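PDB 1Y71: kinase-associated protein B from Bacillus cereus, which is of unknown molecular function but probably associates with a sensor kinase through an SH3-like beta domain. Local coordinates for residues E12-I17 with G25-S30; K38-L43 with L68-Q73. All coordinates share one frame; numbering follows the deposited sequence.

Interaction 1: E12-I17 with G25-S30; sequences EIVTGI and GEVTNS
Val27 points at 12-17 and meets Val14 at about a right angle, Val14 CG1 lying 3.8 Å from Val27 CG2. Val14 sets CG1 beside its own backbone N (chi1 -64°), while its CG2 rests against the carbonyl O of Gly25. This is the tight part of the contact, for the backbones beneath are sewn together. Gly25 forms a hydrogen-bonded antiparallel pair with Val14: Val14 N reaches Gly25 O at 2.9 Å, and Gly25 N returns the bond to Val14 O. A third bond runs from Val27 N to Glu12 O at 2.9 Å. On the face that carries Ile13 and Glu26, these two form the adjoining non-hydrogen-bonded pair, and Ile13 CD1 touches Glu26 CB at 4.0 Å. The extended chain of Glu26 (chi1 180°) carries its carboxylate out towards Lys38, which it meets in a weak, long ion pair; Ile13 also packs on Glu26 of the second subunit. The looser side is at Glu12, partly exposed, whose carboxylate leads away from 25-30 to bond Glu9 N. The N-to-C directions of the short strand segments make 105°, so the strands cross nearly at right angles. Such crossing strands form the beta hairpin 13-18/21-31, consistent with the small curled sheet of SH3-like domains.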
loop_
_atom_site.group_PDB
_atom_site.type_symbol
_atom_site.label_atom_id
_atom_site.label_comp_id
_atom_site.label_asym_id
_atom_site.label_seq_id
_atom_site.Cartn_x
_atom_site.Cartn_y
_atom_site.Cartn_z
ATOM N N GLU B 12 -13.493 -3.170 -0.696
ATOM C CA GLU B 12 -13.291 -1.938 -1.462
ATOM C C GLU B 12 -12.197 -1.068 -0.849
ATOM O O GLU B 12 -12.196 -0.830 0.362
ATOM C CB GLU B 12 -14.608 -1.187 -1.596
ATOM C CG GLU B 12 -14.493 0.175 -2.262
ATOM C CD GLU B 12 -15.798 0.610 -2.909
ATOM O OE1 GLU B 12 -15.790 1.684 -3.532
ATOM O OE2 GLU B 12 -16.817 -0.115 -2.803
ATOM N N ILE B 13 -11.277 -0.594 -1.690
ATOM C CA ILE B 13 -10.249 0.379 -1.283
ATOM C C ILE B 13 -10.834 1.787 -1.276
ATOM O O ILE B 13 -11.444 2.225 -2.265
ATOM C CB ILE B 13 -8.984 0.322 -2.177
ATOM C CG1 ILE B 13 -8.457 -1.115 -2.246
ATOM C CG2 ILE B 13 -7.904 1.263 -1.634
ATOM C CD1 ILE B 13 -8.200 -1.745 -0.842
ATOM N N VAL B 14 -10.671 2.479 -0.146
ATOM C CA VAL B 14 -11.316 3.789 0.075
ATOM C C VAL B 14 -10.373 4.741 0.810
ATOM O O VAL B 14 -9.328 4.332 1.259
ATOM C CB VAL B 14 -12.607 3.620 0.908
ATOM C CG1 VAL B 14 -13.665 2.770 0.126
ATOM C CG2 VAL B 14 -12.270 2.994 2.301
ATOM N N THR B 15 -10.718 6.028 0.865
ATOM C CA THR B 15 -10.105 6.944 1.797
ATOM C C THR B 15 -11.147 7.154 2.907
ATOM O O THR B 15 -12.360 6.998 2.671
ATOM C CB THR B 15 -9.763 8.320 1.144
ATOM O OG1 THR B 15 -10.961 8.877 0.620
ATOM C CG2 THR B 15 -8.746 8.199 -0.022
ATOM N N GLY B 16 -10.677 7.480 4.115
ATOM C CA GLY B 16 -11.540 7.716 5.274
ATOM C C GLY B 16 -10.957 8.858 6.092
ATOM O O GLY B 16 -9.728 8.968 6.269
ATOM N N ILE B 17 -11.842 9.700 6.601
ATOM C CA ILE B 17 -11.454 10.812 7.442
ATOM C C ILE B 17 -11.920 10.455 8.832
ATOM O O ILE B 17 -13.097 10.091 9.006
ATOM C CB ILE B 17 -12.116 12.133 6.990
ATOM C CG1 ILE B 17 -11.568 12.544 5.619
ATOM C CG2 ILE B 17 -11.807 13.253 8.059
ATOM C CD1 ILE B 17 -12.386 13.695 4.935
ATOM N N GLY B 25 -7.646 2.991 3.181
ATOM C CA GLY B 25 -7.950 1.724 3.865
ATOM C C GLY B 25 -8.826 0.796 3.066
ATOM O O GLY B 25 -9.117 1.031 1.896
ATOM N N GLU B 26 -9.243 -0.274 3.711
ATOM C CA GLU B 26 -10.082 -1.259 3.058
ATOM C C GLU B 26 -11.387 -1.437 3.843
ATOM O O GLU B 26 -11.360 -1.558 5.064
ATOM C CB GLU B 26 -9.295 -2.580 2.938
ATOM C CG GLU B 26 -10.064 -3.692 2.275
ATOM C CD GLU B 26 -9.423 -5.040 2.473
ATOM O OE1 GLU B 26 -8.455 -5.164 3.264
ATOM O OE2 GLU B 26 -9.920 -5.987 1.836
ATOM N N VAL B 27 -12.522 -1.385 3.162
ATOM C CA VAL B 27 -13.800 -1.633 3.830
ATOM C C VAL B 27 -13.835 -3.101 4.269
ATOM O O VAL B 27 -13.644 -3.996 3.448
ATOM C CB VAL B 27 -15.001 -1.275 2.920
ATOM C CG1 VAL B 27 -16.345 -1.728 3.543
ATOM C CG2 VAL B 27 -15.005 0.241 2.619
ATOM N N THR B 28 -14.018 -3.339 5.565
ATOM C CA THR B 28 -14.104 -4.712 6.076
ATOM C C THR B 28 -15.490 -5.076 6.652
ATOM O O THR B 28 -15.772 -6.247 6.904
ATOM C CB THR B 28 -13.000 -5.037 7.111
ATOM O OG1 THR B 28 -13.205 -4.264 8.286
ATOM C CG2 THR B 28 -11.587 -4.739 6.554
ATOM N N ASN B 29 -16.344 -4.084 6.856
ATOM C CA ASN B 29 -17.723 -4.336 7.302
ATOM C C ASN B 29 -18.548 -3.067 7.095
ATOM O O ASN B 29 -18.016 -1.952 7.142
ATOM C CB ASN B 29 -17.753 -4.786 8.783
ATOM C CG ASN B 29 -19.039 -5.555 9.179
ATOM O OD1 ASN B 29 -19.689 -6.225 8.359
ATOM N ND2 ASN B 29 -19.388 -5.473 10.466
ATOM N N SER B 30 -19.844 -3.267 6.853
ATOM C CA SER B 30 -20.821 -2.194 6.761
ATOM C C SER B 30 -21.778 -2.294 7.942
ATOM O O SER B 30 -21.872 -3.329 8.622
ATOM C CB SER B 30 -21.649 -2.303 5.473
ATOM O OG SER B 30 -20.851 -2.349 4.301
#

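Interaction 2: K38-L43 with L68-Q73; sequences KVLAVL and LAFREQ
Lys38 overlaps Gln73 along its aliphatic length, the two side chains lying side by side and pointing the same way. The Gln73 amide nitrogen NE2 comes within 3.4 Å of Lys38 CE and also touches CB and CG, a packing contact. With CG anti to its backbone N (chi1 -176°), Lys38 also brings CG against Arg71 O. Beneath them the backbones form a non-hydrogen-bonded antiparallel pair, followed by two bonds to the backbone of Val39. Its N reaches Glu72 O at 2.9 Å, and its O accepts a more bent bond from Arg71 N at 2.7 Å. The donor Arg71 belongs to a type II beta turn, Ala69 to Glu72, braced by the Glu72 carboxylate: Glu72 OE1 accepts Ala69 N at 2.9 Å, met on its anti side. Val39 is buried against this turn and the residue before it: CG2 meets Leu68 CD1 at 3.6 Å, the two side chains crossing at about a right angle, while CB rests on Ala69 O. Phe70 sends its ring back toward the strand, where Leu40 O lies at the ring edge near its plane and Leu40 CD2 approaches Phe70 CE1 at 4.0 Å. Arg71 CG sits over the centre of one ring face. Strand 21-31 flanks 38-42 through Tyr23 and Thr28, a classic bulge sets Leu40 and Ala41 opposite Ile24, and Tyr91 of helix 91-104 packs on Val39 and bonds Leu68 O.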
loop_
_atom_site.group_PDB
_atom_site.type_symbol
_atom_site.label_atom_id
_atom_site.label_comp_id
_atom_site.label_asym_id
_atom_site.label_seq_id
_atom_site.Cartn_x
_atom_site.Cartn_y
_atom_site.Cartn_z
ATOM N N LYS B 38 -10.217 -0.832 7.557
ATOM C CA LYS B 38 -8.896 -1.286 7.948
ATOM C C LYS B 38 -7.866 -0.348 7.338
ATOM O O LYS B 38 -7.731 -0.261 6.107
ATOM C CB LYS B 38 -8.672 -2.735 7.495
ATOM C CG LYS B 38 -7.339 -3.407 7.912
ATOM C CD LYS B 38 -6.966 -4.543 6.914
ATOM C CE LYS B 38 -7.595 -5.903 7.173
ATOM N NZ LYS B 38 -7.443 -6.832 5.939
ATOM N N VAL B 39 -7.109 0.317 8.202
ATOM C CA VAL B 39 -6.158 1.353 7.773
ATOM C C VAL B 39 -4.948 0.716 7.075
ATOM O O VAL B 39 -4.306 -0.208 7.603
ATOM C CB VAL B 39 -5.695 2.231 8.965
ATOM C CG1 VAL B 39 -4.562 3.196 8.567
ATOM C CG2 VAL B 39 -6.847 2.992 9.538
ATOM N N LEU B 40 -4.639 1.218 5.880
ATOM C CA LEU B 40 -3.454 0.750 5.144
ATOM C C LEU B 40 -2.351 1.793 4.959
ATOM O O LEU B 40 -1.163 1.443 4.807
ATOM C CB LEU B 40 -3.868 0.196 3.777
ATOM C CG LEU B 40 -4.846 -0.969 3.823
ATOM C CD1 LEU B 40 -5.386 -1.275 2.403
ATOM C CD2 LEU B 40 -4.271 -2.263 4.497
ATOM N N ALA B 41 -2.748 3.069 4.907
ATOM C CA ALA B 41 -1.802 4.149 4.693
ATOM C C ALA B 41 -2.362 5.439 5.254
ATOM O O ALA B 41 -3.577 5.563 5.425
ATOM C CB ALA B 41 -1.486 4.311 3.223
ATOM N N VAL B 42 -1.464 6.386 5.526
ATOM C CA VAL B 42 -1.823 7.716 6.004
ATOM C C VAL B 42 -1.656 8.773 4.907
ATOM O O VAL B 42 -0.595 8.894 4.325
ATOM C CB VAL B 42 -0.981 8.141 7.226
ATOM C CG1 VAL B 42 -1.526 9.499 7.815
ATOM C CG2 VAL B 42 -0.965 7.031 8.298
ATOM N N LEU B 43 -2.720 9.534 4.649
ATOM C CA LEU B 43 -2.682 10.679 3.729
ATOM C C LEU B 43 -2.542 12.015 4.464
ATOM O O LEU B 43 -1.876 12.950 3.968
ATOM C CB LEU B 43 -3.952 10.742 2.848
ATOM C CG LEU B 43 -4.136 9.708 1.751
ATOM C CD1 LEU B 43 -5.520 9.873 1.104
ATOM C CD2 LEU B 43 -3.017 9.748 0.706
ATOM N N LEU B 68 -4.107 6.739 13.203
ATOM C CA LEU B 68 -4.493 5.341 13.278
ATOM C C LEU B 68 -3.308 4.457 12.845
ATOM O O LEU B 68 -2.517 4.823 11.943
ATOM C CB LEU B 68 -5.694 5.070 12.396
ATOM C CG LEU B 68 -6.952 5.872 12.751
ATOM C CD1 LEU B 68 -8.052 5.642 11.695
ATOM C CD2 LEU B 68 -7.429 5.514 14.188
ATOM N N ALA B 69 -3.201 3.297 13.475
ATOM C CA ALA B 69 -2.079 2.384 13.240
ATOM C C ALA B 69 -2.339 1.518 12.019
ATOM O O ALA B 69 -3.473 1.387 11.597
ATOM C CB ALA B 69 -1.837 1.515 14.476
ATOM N N PHE B 70 -1.273 0.897 11.486
ATOM C CA PHE B 70 -1.385 -0.006 10.352
ATOM C C PHE B 70 -2.328 -1.172 10.668
ATOM O O PHE B 70 -2.184 -1.867 11.691
ATOM C CB PHE B 70 0.024 -0.485 9.866
ATOM C CG PHE B 70 -0.046 -1.415 8.704
ATOM C CD1 PHE B 70 -0.652 -1.007 7.516
ATOM C CD2 PHE B 70 0.404 -2.734 8.819
ATOM C CE1 PHE B 70 -0.758 -1.886 6.418
ATOM C CE2 PHE B 70 0.302 -3.601 7.735
ATOM C CZ PHE B 70 -0.299 -3.179 6.545
ATOM N N ARG B 71 -3.325 -1.352 9.809
ATOM C CA ARG B 71 -4.347 -2.385 9.993
ATOM C C ARG B 71 -5.287 -2.161 11.174
ATOM O O ARG B 71 -6.133 -3.023 11.441
ATOM C CB ARG B 71 -3.755 -3.808 10.040
ATOM C CG ARG B 71 -2.910 -4.113 8.832
ATOM C CD ARG B 71 -2.574 -5.585 8.688
ATOM N NE ARG B 71 -1.819 -6.098 9.815
ATOM C CZ ARG B 71 -2.344 -6.790 10.837
ATOM N NH1 ARG B 71 -3.662 -7.051 10.896
ATOM N NH2 ARG B 71 -1.549 -7.216 11.823
ATOM N N GLU B 72 -5.186 -1.001 11.843
ATOM C CA GLU B 72 -6.203 -0.627 12.834
ATOM C C GLU B 72 -7.567 -0.614 12.124
ATOM O O GLU B 72 -7.645 -0.214 10.979
ATOM C CB GLU B 72 -5.885 0.738 13.448
ATOM C CG GLU B 72 -6.874 1.169 14.568
ATOM C CD GLU B 72 -6.285 2.184 15.597
ATOM O OE1 GLU B 72 -5.134 2.669 15.477
ATOM O OE2 GLU B 72 -7.000 2.474 16.571
ATOM N N GLN B 73 -8.623 -1.107 12.760
ATOM C CA GLN B 73 -9.944 -1.065 12.127
ATOM C C GLN B 73 -10.775 -0.082 12.933
ATOM O O GLN B 73 -10.830 -0.143 14.185
ATOM C CB GLN B 73 -10.606 -2.450 12.013
ATOM C CG GLN B 73 -9.695 -3.512 11.369
ATOM C CD GLN B 73 -10.415 -4.674 10.679
ATOM O OE1 GLN B 73 -11.552 -5.037 11.002
ATOM N NE2 GLN B 73 -9.727 -5.285 9.739
#

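In the fold
From the N terminus, interaction 1 closes first, where strand 13-18 turns back through a short connection into strand 21-31. The chain then reverses into strand 34-42, which opens interaction 2; this closes only after the long excursion holding the unmodelled residues 50-61, as the chain enters strand 73-77. The two contacts therefore follow in series, neither enclosing the other. They meet along the boundary of strands 21-31 and 34-42, where Thr28 packs on Lys38. Beyond it, Thr28 OG1 makes a weak hydrogen bond to Gln73 OE1, and Thr15 of strand 13-18 packs on Leu43. Together they link four neighbouring strands of one antiparallel sheet, and both reach the second subunit.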